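PhnH (PDB 6JJT) catalyses the enantioselective hydroalkoxylation that closes a ring to give (2'R)-atrovenetin in the fungal biosynthesis of phenalenones such as herqueinone. Local coordinates at residues Ile108-Asp116 with Val128-Leu137; Phe65-Leu75 with Asp87-Ser95. All blocks are in the same frame, centred on the assembly; numbering follows the deposited sequence. Where two conformers were deposited one is given.

Contact 1: residues Ile108-Asp116 with Val128-Leu137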
loop_
_atom_site.group_PDB
_atom_site.type_symbol
_atom_site.label_atom_id
_atom_site.label_comp_id
_atom_site.label_asym_id
_atom_site.label_seq_id
_atom_site.Cartn_x
_atom_site.Cartn_y
_atom_site.Cartn_z
ATOM N N ILE D 108 -4.992 -16.510 0.127
ATOM C CA ILE D 108 -4.497 -17.698 -0.556
ATOM C C ILE D 108 -5.456 -18.850 -0.242
ATOM O O ILE D 108 -5.855 -19.057 0.902
ATOM C CB ILE D 108 -3.054 -17.975 -0.056
ATOM C CG1 ILE D 108 -2.035 -16.924 -0.534
ATOM C CG2 ILE D 108 -2.535 -19.407 -0.327
ATOM C CD1 ILE D 108 -1.773 -16.936 -2.013
ATOM N N PRO D 109 -5.819 -19.669 -1.260
ATOM C CA PRO D 109 -5.231 -19.671 -2.593
ATOM C C PRO D 109 -5.924 -18.856 -3.670
ATOM O O PRO D 109 -5.670 -19.071 -4.846
ATOM C CB PRO D 109 -5.379 -21.167 -2.973
ATOM C CG PRO D 109 -6.703 -21.563 -2.361
ATOM C CD PRO D 109 -6.708 -20.826 -1.039
ATOM N N TYR D 110 -6.784 -17.905 -3.260
ATOM C CA TYR D 110 -7.527 -17.091 -4.208
ATOM C C TYR D 110 -6.827 -15.736 -4.435
ATOM O O TYR D 110 -6.544 -15.008 -3.439
ATOM C CB TYR D 110 -8.914 -16.827 -3.614
ATOM C CG TYR D 110 -9.619 -18.095 -3.152
ATOM C CD1 TYR D 110 -9.594 -19.270 -3.933
ATOM C CD2 TYR D 110 -10.269 -18.160 -1.932
ATOM C CE1 TYR D 110 -10.208 -20.444 -3.510
ATOM C CE2 TYR D 110 -10.867 -19.331 -1.493
ATOM C CZ TYR D 110 -10.851 -20.462 -2.287
ATOM O OH TYR D 110 -11.482 -21.605 -1.842
ATOM N N VAL D 111 -6.611 -15.395 -5.691
ATOM C CA VAL D 111 -5.745 -14.279 -6.064
ATOM C C VAL D 111 -6.509 -13.283 -6.909
ATOM O O VAL D 111 -7.002 -13.613 -7.982
ATOM C CB VAL D 111 -4.502 -14.786 -6.823
ATOM C CG1 VAL D 111 -3.550 -13.612 -7.115
ATOM C CG2 VAL D 111 -3.801 -15.891 -6.047
ATOM N N ALA D 112 -6.549 -12.022 -6.472
ATOM C CA ALA D 112 -7.137 -10.958 -7.274
ATOM C C ALA D 112 -6.019 -10.208 -7.979
ATOM O O ALA D 112 -4.944 -10.024 -7.359
ATOM C CB ALA D 112 -7.884 -9.994 -6.367
ATOM N N VAL D 113 -6.269 -9.687 -9.170
ATOM C CA VAL D 113 -5.217 -9.123 -9.986
ATOM C C VAL D 113 -5.711 -7.853 -10.640
ATOM O O VAL D 113 -6.860 -7.782 -11.123
ATOM C CB VAL D 113 -4.841 -10.110 -11.113
ATOM C CG1 VAL D 113 -3.600 -9.652 -11.838
ATOM C CG2 VAL D 113 -4.647 -11.511 -10.593
ATOM N N LEU D 114 -4.831 -6.864 -10.693
ATOM C CA LEU D 114 -4.969 -5.638 -11.440
ATOM C C LEU D 114 -3.729 -5.472 -12.326
ATOM O O LEU D 114 -2.687 -6.085 -12.032
ATOM C CB LEU D 114 -5.121 -4.432 -10.498
ATOM C CG LEU D 114 -6.411 -4.417 -9.690
ATOM C CD1 LEU D 114 -6.267 -3.447 -8.520
ATOM C CD2 LEU D 114 -7.637 -4.068 -10.537
ATOM N N PHE D 115 -3.830 -4.637 -13.357
ATOM C CA PHE D 115 -2.798 -4.473 -14.371
ATOM C C PHE D 115 -2.570 -3.017 -14.698
ATOM O O PHE D 115 -3.486 -2.189 -14.614
ATOM C CB PHE D 115 -3.251 -5.109 -15.709
ATOM C CG PHE D 115 -3.612 -6.573 -15.603
ATOM C CD1 PHE D 115 -2.614 -7.558 -15.692
ATOM C CD2 PHE D 115 -4.914 -6.968 -15.330
ATOM C CE1 PHE D 115 -2.952 -8.909 -15.593
ATOM C CE2 PHE D 115 -5.239 -8.300 -15.184
ATOM C CZ PHE D 115 -4.264 -9.272 -15.314
ATOM N N ASP D 116 -1.317 -2.681 -15.042
ATOM C CA ASP D 116 -0.983 -1.355 -15.507
ATOM C C ASP D 116 -0.021 -1.454 -16.675
ATOM O O ASP D 116 1.088 -1.995 -16.541
ATOM C CB ASP D 116 -0.363 -0.522 -14.382
ATOM C CG ASP D 116 -0.368 0.968 -14.629
ATOM O OD1 ASP D 116 -0.121 1.393 -15.769
ATOM O OD2 ASP D 116 -0.631 1.696 -13.677
ATOM N N VAL D 128 -9.233 -4.010 -16.411
ATOM C CA VAL D 128 -9.590 -5.363 -16.037
ATOM C C VAL D 128 -9.365 -5.659 -14.553
ATOM O O VAL D 128 -8.280 -5.394 -13.998
ATOM C CB VAL D 128 -8.808 -6.406 -16.878
ATOM C CG1 VAL D 128 -8.993 -7.833 -16.377
ATOM C CG2 VAL D 128 -9.193 -6.251 -18.365
ATOM N N THR D 129 -10.330 -6.300 -13.912
ATOM C CA THR D 129 -10.127 -7.015 -12.660
ATOM C C THR D 129 -10.105 -8.504 -12.975
ATOM O O THR D 129 -11.101 -9.068 -13.547
ATOM C CB THR D 129 -11.293 -6.821 -11.673
ATOM O OG1 THR D 129 -12.546 -6.929 -12.405
ATOM C CG2 THR D 129 -11.307 -5.433 -11.092
ATOM N N ALA D 130 -9.032 -9.198 -12.620
ATOM C CA ALA D 130 -8.971 -10.643 -12.771
ATOM C C ALA D 130 -8.869 -11.379 -11.461
ATOM O O ALA D 130 -8.632 -10.786 -10.397
ATOM C CB ALA D 130 -7.836 -11.002 -13.713
ATOM N N TRP D 131 -8.976 -12.711 -11.518
ATOM C CA TRP D 131 -9.019 -13.569 -10.353
ATOM C C TRP D 131 -8.426 -14.912 -10.760
ATOM O O TRP D 131 -8.776 -15.387 -11.859
ATOM C CB TRP D 131 -10.472 -13.765 -9.898
ATOM C CG TRP D 131 -10.612 -14.584 -8.670
ATOM C CD1 TRP D 131 -10.782 -14.133 -7.386
ATOM C CD2 TRP D 131 -10.619 -16.019 -8.549
ATOM N NE1 TRP D 131 -10.884 -15.153 -6.504
ATOM C CE2 TRP D 131 -10.806 -16.333 -7.187
ATOM C CE3 TRP D 131 -10.505 -17.085 -9.464
ATOM C CZ2 TRP D 131 -10.832 -17.625 -6.691
ATOM C CZ3 TRP D 131 -10.539 -18.373 -8.972
ATOM C CH2 TRP D 131 -10.739 -18.642 -7.618
ATOM N N GLY D 132 -7.579 -15.488 -9.906
ATOM C CA GLY D 132 -6.955 -16.757 -10.253
ATOM C C GLY D 132 -6.745 -17.637 -9.052
ATOM O O GLY D 132 -6.838 -17.205 -7.907
ATOM N N THR D 133 -6.413 -18.918 -9.329
ATOM C CA THR D 133 -6.097 -19.865 -8.286
ATOM C C THR D 133 -5.360 -21.027 -8.956
ATOM O O THR D 133 -5.494 -21.169 -10.171
ATOM C CB THR D 133 -7.383 -20.321 -7.580
ATOM O OG1 THR D 133 -7.058 -20.938 -6.356
ATOM C CG2 THR D 133 -8.222 -21.298 -8.408
ATOM N N PRO D 134 -4.558 -21.822 -8.227
ATOM C CA PRO D 134 -3.901 -23.005 -8.827
ATOM C C PRO D 134 -4.972 -24.066 -9.122
ATOM O O PRO D 134 -5.677 -24.450 -8.197
ATOM C CB PRO D 134 -2.892 -23.468 -7.780
ATOM C CG PRO D 134 -2.818 -22.327 -6.783
ATOM C CD PRO D 134 -4.196 -21.685 -6.806
ATOM N N PRO D 135 -5.122 -24.578 -10.381
ATOM C CA PRO D 135 -6.065 -25.669 -10.652
ATOM C C PRO D 135 -5.703 -26.952 -9.909
ATOM O O PRO D 135 -6.588 -27.734 -9.601
ATOM C CB PRO D 135 -6.040 -25.832 -12.183
ATOM C CG PRO D 135 -4.686 -25.292 -12.595
ATOM C CD PRO D 135 -4.507 -24.112 -11.634
ATOM N N ASN D 136 -4.424 -27.113 -9.561
ATOM C CA ASN D 136 -3.933 -28.202 -8.730
ATOM C C ASN D 136 -3.184 -27.622 -7.525
ATOM O O ASN D 136 -2.099 -27.063 -7.666
ATOM C CB ASN D 136 -3.048 -29.104 -9.593
ATOM C CG ASN D 136 -2.398 -30.228 -8.829
ATOM O OD1 ASN D 136 -2.647 -30.399 -7.642
ATOM N ND2 ASN D 136 -1.523 -30.962 -9.493
ATOM N N LEU D 137 -3.761 -27.736 -6.323
ATOM C CA LEU D 137 -3.222 -27.051 -5.154
ATOM C C LEU D 137 -1.865 -27.598 -4.691
ATOM O O LEU D 137 -1.156 -26.960 -3.903
ATOM C CB LEU D 137 -4.277 -27.041 -4.038
ATOM C CG LEU D 137 -5.522 -26.205 -4.347
ATOM C CD1 LEU D 137 -6.595 -26.397 -3.282
ATOM C CD2 LEU D 137 -5.152 -24.727 -4.470
HETATM O O HOH W 1 -6.418 -3.433 -13.984
#
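Val111 and Val113 pair with Gly132 and Ala130 as the hydrogen-bonded pairs of an antiparallel ladder, its strands 110-116 and 129-133 running at 148° between their N-to-C directions, and the first pair closes with Val111 N to Gly132 O at 2.9 Å and Gly132 N to Val111 O at 2.7 Å.

Side chains separate by face. With Val111, Val113 and Ala130 goes Phe115, whose CE2 lies 4.0 Å from Val128 CG1 and 4.0 Å from Ala130 CB, the methyl sitting at the ring edge. Here, beyond the Val113-Ala130 pair, a water replaces a direct bond between the strands: it accepts from Phe115 N and donates to Val128 O. Leu29 of strand 26-44 also packs on Phe115 and Ala130, consistent with this face lining the barrel interior. On the other face Tyr110 and Trp131 run alongside each other. Their six-membered rings are inclined by only 26° but slid apart, with centroids 5.7 Å apart, so the touch is local, Tyr110 CD1 to Trp131 CZ2 at 3.4 Å. Val111 O lies over one face of the indole.

At Pro109, which is preceded by a cis peptide bond, Thr133 holds OG1 anti to its backbone N (chi1 -164°). The hydroxyl thereby donates to Pro109 O at 2.8 Å, coming from well above the carbonyl plane. Leu137 CD2 reaches the proline ring at CB, 3.9 Å away.

Trp131 NE1 bonds to Thr129 OG1 of a second subunit, and Thr129 OG1 of this chain meets Trp131 NE1 there. The chemistry is therefore two-sided: an apolar face of valine, alanine and phenylalanine, probably turned inward, and an outer face whose indole N-H is satisfied across a subunit interface of the homotetramer.

Contact 2: residues Phe65-Leu75 with Asp87-Ser95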
loop_
_atom_site.group_PDB
_atom_site.type_symbol
_atom_site.label_atom_id
_atom_site.label_comp_id
_atom_site.label_asym_id
_atom_site.label_seq_id
_atom_site.Cartn_x
_atom_site.Cartn_y
_atom_site.Cartn_z
ATOM N N PHE D 65 -2.547 -12.582 -24.252
ATOM C CA PHE D 65 -1.167 -12.137 -24.137
ATOM C C PHE D 65 -0.332 -13.321 -23.652
ATOM O O PHE D 65 -0.801 -14.196 -22.917
ATOM C CB PHE D 65 -1.066 -10.860 -23.283
ATOM C CG PHE D 65 -1.587 -11.001 -21.874
ATOM C CD1 PHE D 65 -2.926 -10.777 -21.561
ATOM C CD2 PHE D 65 -0.725 -11.343 -20.840
ATOM C CE1 PHE D 65 -3.392 -10.925 -20.257
ATOM C CE2 PHE D 65 -1.189 -11.493 -19.539
ATOM C CZ PHE D 65 -2.526 -11.284 -19.240
ATOM N N ASP D 66 0.917 -13.357 -24.103
ATOM C CA ASP D 66 1.850 -14.358 -23.631
ATOM C C ASP D 66 3.201 -13.681 -23.454
ATOM O O ASP D 66 3.458 -12.648 -24.069
ATOM C CB ASP D 66 1.931 -15.517 -24.617
ATOM C CG ASP D 66 2.681 -15.078 -25.854
ATOM O OD1 ASP D 66 2.344 -13.987 -26.384
ATOM O OD2 ASP D 66 3.628 -15.785 -26.240
ATOM N N GLY D 67 4.055 -14.311 -22.647
ATOM C CA GLY D 67 5.351 -13.727 -22.360
ATOM C C GLY D 67 6.035 -14.343 -21.144
ATOM O O GLY D 67 5.851 -15.520 -20.838
ATOM N N THR D 68 6.847 -13.502 -20.484
ATOM C CA THR D 68 7.548 -14.020 -19.327
ATOM C C THR D 68 7.464 -12.998 -18.194
ATOM O O THR D 68 7.230 -11.817 -18.424
ATOM C CB THR D 68 9.017 -14.344 -19.666
ATOM O OG1 THR D 68 9.626 -13.104 -19.999
ATOM C CG2 THR D 68 9.152 -15.278 -20.864
ATOM N N VAL D 69 7.737 -13.488 -17.000
ATOM C CA VAL D 69 7.807 -12.615 -15.841
ATOM C C VAL D 69 9.280 -12.245 -15.683
ATOM O O VAL D 69 10.147 -13.117 -15.548
ATOM C CB VAL D 69 7.291 -13.371 -14.594
ATOM C CG1 VAL D 69 7.584 -12.597 -13.315
ATOM C CG2 VAL D 69 5.811 -13.715 -14.688
ATOM N N ILE D 70 9.552 -10.944 -15.675
ATOM C CA ILE D 70 10.876 -10.365 -15.515
ATOM C C ILE D 70 11.365 -10.443 -14.074
ATOM O O ILE D 70 12.555 -10.623 -13.794
ATOM C CB ILE D 70 10.862 -8.900 -16.007
ATOM C CG1 ILE D 70 10.576 -8.821 -17.510
ATOM C CG2 ILE D 70 12.112 -8.130 -15.617
ATOM C CD1 ILE D 70 11.567 -9.566 -18.385
ATOM N N GLY D 71 10.431 -10.232 -13.139
ATOM C CA GLY D 71 10.823 -10.189 -11.743
ATOM C C GLY D 71 9.686 -9.602 -10.929
ATOM O O GLY D 71 8.745 -9.056 -11.485
ATOM N N GLY D 72 9.760 -9.780 -9.629
ATOM C CA GLY D 72 8.848 -9.106 -8.704
ATOM C C GLY D 72 9.048 -9.670 -7.316
ATOM O O GLY D 72 9.997 -10.428 -7.091
ATOM N N THR D 73 8.238 -9.242 -6.373
ATOM C CA THR D 73 8.342 -9.648 -4.980
ATOM C C THR D 73 6.948 -9.867 -4.414
ATOM O O THR D 73 6.020 -9.097 -4.697
ATOM C CB THR D 73 9.043 -8.557 -4.152
ATOM O OG1 THR D 73 10.373 -8.394 -4.656
ATOM C CG2 THR D 73 9.072 -8.811 -2.655
ATOM N N ALA D 74 6.795 -10.900 -3.579
ATOM C CA ALA D 74 5.575 -11.209 -2.841
ATOM C C ALA D 74 5.821 -11.095 -1.343
ATOM O O ALA D 74 6.860 -11.549 -0.847
ATOM C CB ALA D 74 5.118 -12.607 -3.128
ATOM N N LEU D 75 4.923 -10.453 -0.609
ATOM C CA LEU D 75 4.951 -10.417 0.844
ATOM C C LEU D 75 3.775 -11.204 1.360
ATOM O O LEU D 75 2.635 -11.027 0.857
ATOM C CB LEU D 75 4.807 -8.960 1.315
ATOM C CG LEU D 75 5.974 -8.013 1.017
ATOM C CD1 LEU D 75 5.649 -6.596 1.474
ATOM C CD2 LEU D 75 7.251 -8.471 1.698
ATOM N N ASP D 87 0.478 -10.196 -0.949
ATOM C CA ASP D 87 0.438 -9.055 -1.863
ATOM C C ASP D 87 1.713 -9.056 -2.693
ATOM O O ASP D 87 2.805 -9.142 -2.078
ATOM C CB ASP D 87 0.373 -7.762 -1.064
ATOM C CG ASP D 87 -0.955 -7.570 -0.326
ATOM O OD1 ASP D 87 -1.914 -7.076 -0.978
ATOM O OD2 ASP D 87 -1.034 -7.939 0.884
ATOM N N ALA D 88 1.588 -9.003 -4.032
ATOM C CA ALA D 88 2.777 -9.122 -4.885
ATOM C C ALA D 88 2.700 -8.094 -5.995
ATOM O O ALA D 88 1.621 -7.672 -6.386
ATOM C CB ALA D 88 2.833 -10.518 -5.479
ATOM N N HIS D 89 3.861 -7.697 -6.481
ATOM C CA HIS D 89 3.971 -6.971 -7.717
ATOM C C HIS D 89 4.966 -7.714 -8.577
ATOM O O HIS D 89 6.020 -8.150 -8.066
ATOM C CB HIS D 89 4.538 -5.549 -7.538
ATOM C CG HIS D 89 3.690 -4.658 -6.729
ATOM N ND1 HIS D 89 4.005 -4.419 -5.427
ATOM C CD2 HIS D 89 2.597 -3.917 -7.027
ATOM C CE1 HIS D 89 3.126 -3.532 -4.943
ATOM N NE2 HIS D 89 2.247 -3.262 -5.897
ATOM N N TYR D 90 4.637 -7.835 -9.859
ATOM C CA TYR D 90 5.628 -8.398 -10.764
ATOM C C TYR D 90 5.399 -7.824 -12.138
ATOM O O TYR D 90 4.338 -7.240 -12.416
ATOM C CB TYR D 90 5.634 -9.937 -10.772
ATOM C CG TYR D 90 4.344 -10.630 -11.138
ATOM C CD1 TYR D 90 4.033 -10.961 -12.445
ATOM C CD2 TYR D 90 3.438 -10.986 -10.135
ATOM C CE1 TYR D 90 2.871 -11.647 -12.756
ATOM C CE2 TYR D 90 2.266 -11.687 -10.427
ATOM C CZ TYR D 90 2.012 -12.031 -11.747
ATOM O OH TYR D 90 0.891 -12.733 -12.117
ATOM N N LEU D 91 6.412 -7.944 -12.989
ATOM C CA LEU D 91 6.339 -7.317 -14.307
ATOM C C LEU D 91 6.349 -8.424 -15.366
ATOM O O LEU D 91 7.238 -9.286 -15.375
ATOM C CB LEU D 91 7.567 -6.396 -14.380
ATOM C CG LEU D 91 7.808 -5.445 -15.546
ATOM C CD1 LEU D 91 8.021 -6.064 -16.907
ATOM C CD2 LEU D 91 7.065 -4.124 -15.474
ATOM N N ILE D 92 5.357 -8.374 -16.255
ATOM C CA ILE D 92 5.296 -9.250 -17.430
ATOM C C ILE D 92 5.875 -8.487 -18.599
ATOM O O ILE D 92 5.498 -7.335 -18.833
ATOM C CB ILE D 92 3.833 -9.655 -17.737
ATOM C CG1 ILE D 92 3.299 -10.553 -16.627
ATOM C CG2 ILE D 92 3.750 -10.357 -19.104
ATOM C CD1 ILE D 92 1.827 -10.913 -16.788
ATOM N N GLN D 93 6.833 -9.097 -19.284
ATOM C CA GLN D 93 7.169 -8.595 -20.613
ATOM C C GLN D 93 6.589 -9.567 -21.654
ATOM O O GLN D 93 6.887 -10.770 -21.631
ATOM C CB GLN D 93 8.685 -8.402 -20.727
ATOM C CG GLN D 93 9.086 -7.716 -22.029
ATOM C CD GLN D 93 10.501 -7.182 -21.967
ATOM O OE1 GLN D 93 10.782 -6.012 -21.678
ATOM N NE2 GLN D 93 11.461 -8.064 -22.207
ATOM N N THR D 94 5.733 -9.052 -22.546
ATOM C CA THR D 94 5.087 -9.920 -23.510
ATOM C C THR D 94 6.086 -10.322 -24.592
ATOM O O THR D 94 7.118 -9.693 -24.752
ATOM C CB THR D 94 3.873 -9.211 -24.134
ATOM O OG1 THR D 94 4.388 -8.095 -24.843
ATOM C CG2 THR D 94 2.850 -8.725 -23.123
ATOM N N SER D 95 5.682 -11.324 -25.387
ATOM C CA SER D 95 6.483 -11.825 -26.514
ATOM C C SER D 95 6.852 -10.702 -27.485
ATOM O O SER D 95 7.956 -10.690 -28.025
ATOM C CB SER D 95 5.770 -12.947 -27.230
ATOM O OG SER D 95 4.445 -12.570 -27.536
HETATM O O HOH W 2 9.019 -12.102 -22.568
HETATM O O HOH W 3 5.181 -6.931 -2.866
HETATM O O HOH W 4 0.825 -9.307 2.316
#
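Val69 and Ile92 face each other near the open end of a beta hairpin, away from its turn, in strands 67-79 and 84-94 of the closed antiparallel barrel. A beta bulge interrupts its ladder: Ile70 and Gly71 together stand opposite Leu91. The evidence is the pair of bonds Ile70 N to Leu91 O, 2.9 Å, and Leu91 N to Gly71 O, 3.0 Å, with Ile70 at a helix-like psi of -38°.

The tight side carries Val69, Tyr90, Ile92, Ala74 and Ala88. Tyr90 places CG between its backbone N and carbonyl carbon (chi1 58°), and CD1 thus comes 4.0 Å from Val69 CG2. Its CB is 3.3 Å from Gly71 O, while Gly72 lets the backbones approach to 3.9 Å between its CA and that of Tyr90. Phe65 CE2 meets Ile92 CD1 at 4.1 Å, the two side chains crossing at about a right angle. The Tyr90 hydroxyl is hydrogen-bonded to Glu104, and Leu34 of strand 26-44 packs on Val69.

The opposite face is more open to water. It is packed where Ile70 lies along Leu91 and against Tyr40 of a third subunit, but the side chains of Thr73 and His89 make no contact with the partner strand. Thr68 OG1 and Gln93 O share a water, and another joins Leu75 O to Asp87 OD2. Just beyond the strand ends Ser95 OG donates to Asp66 OD1 at 2.8 Å, meeting the carboxylate on its syn side, 27° out of plane.

Overall arrangement
Both contacts belong to one closed antiparallel sheet, and strand 99-107 lies between them, touching strand 110-116 of contact 1 and strand 84-94 of contact 2. Their centres are 13 Å apart and their nearest atoms about 4 Å, without touching. Contact 1 is the more buried: 11 of its 15 touching residues are enclosed, against 10 of 20 in contact 2. Contact 2 nevertheless covers more area, 772 against 566 Å², having a longer ladder with more backbone bonds. Outwardly they lean mainly on different neighbours: the aromatic face of contact 1 meets the second subunit, though Asp116 at its edge comes near the third, to which contact 2 turns threonine and aliphatic side chains.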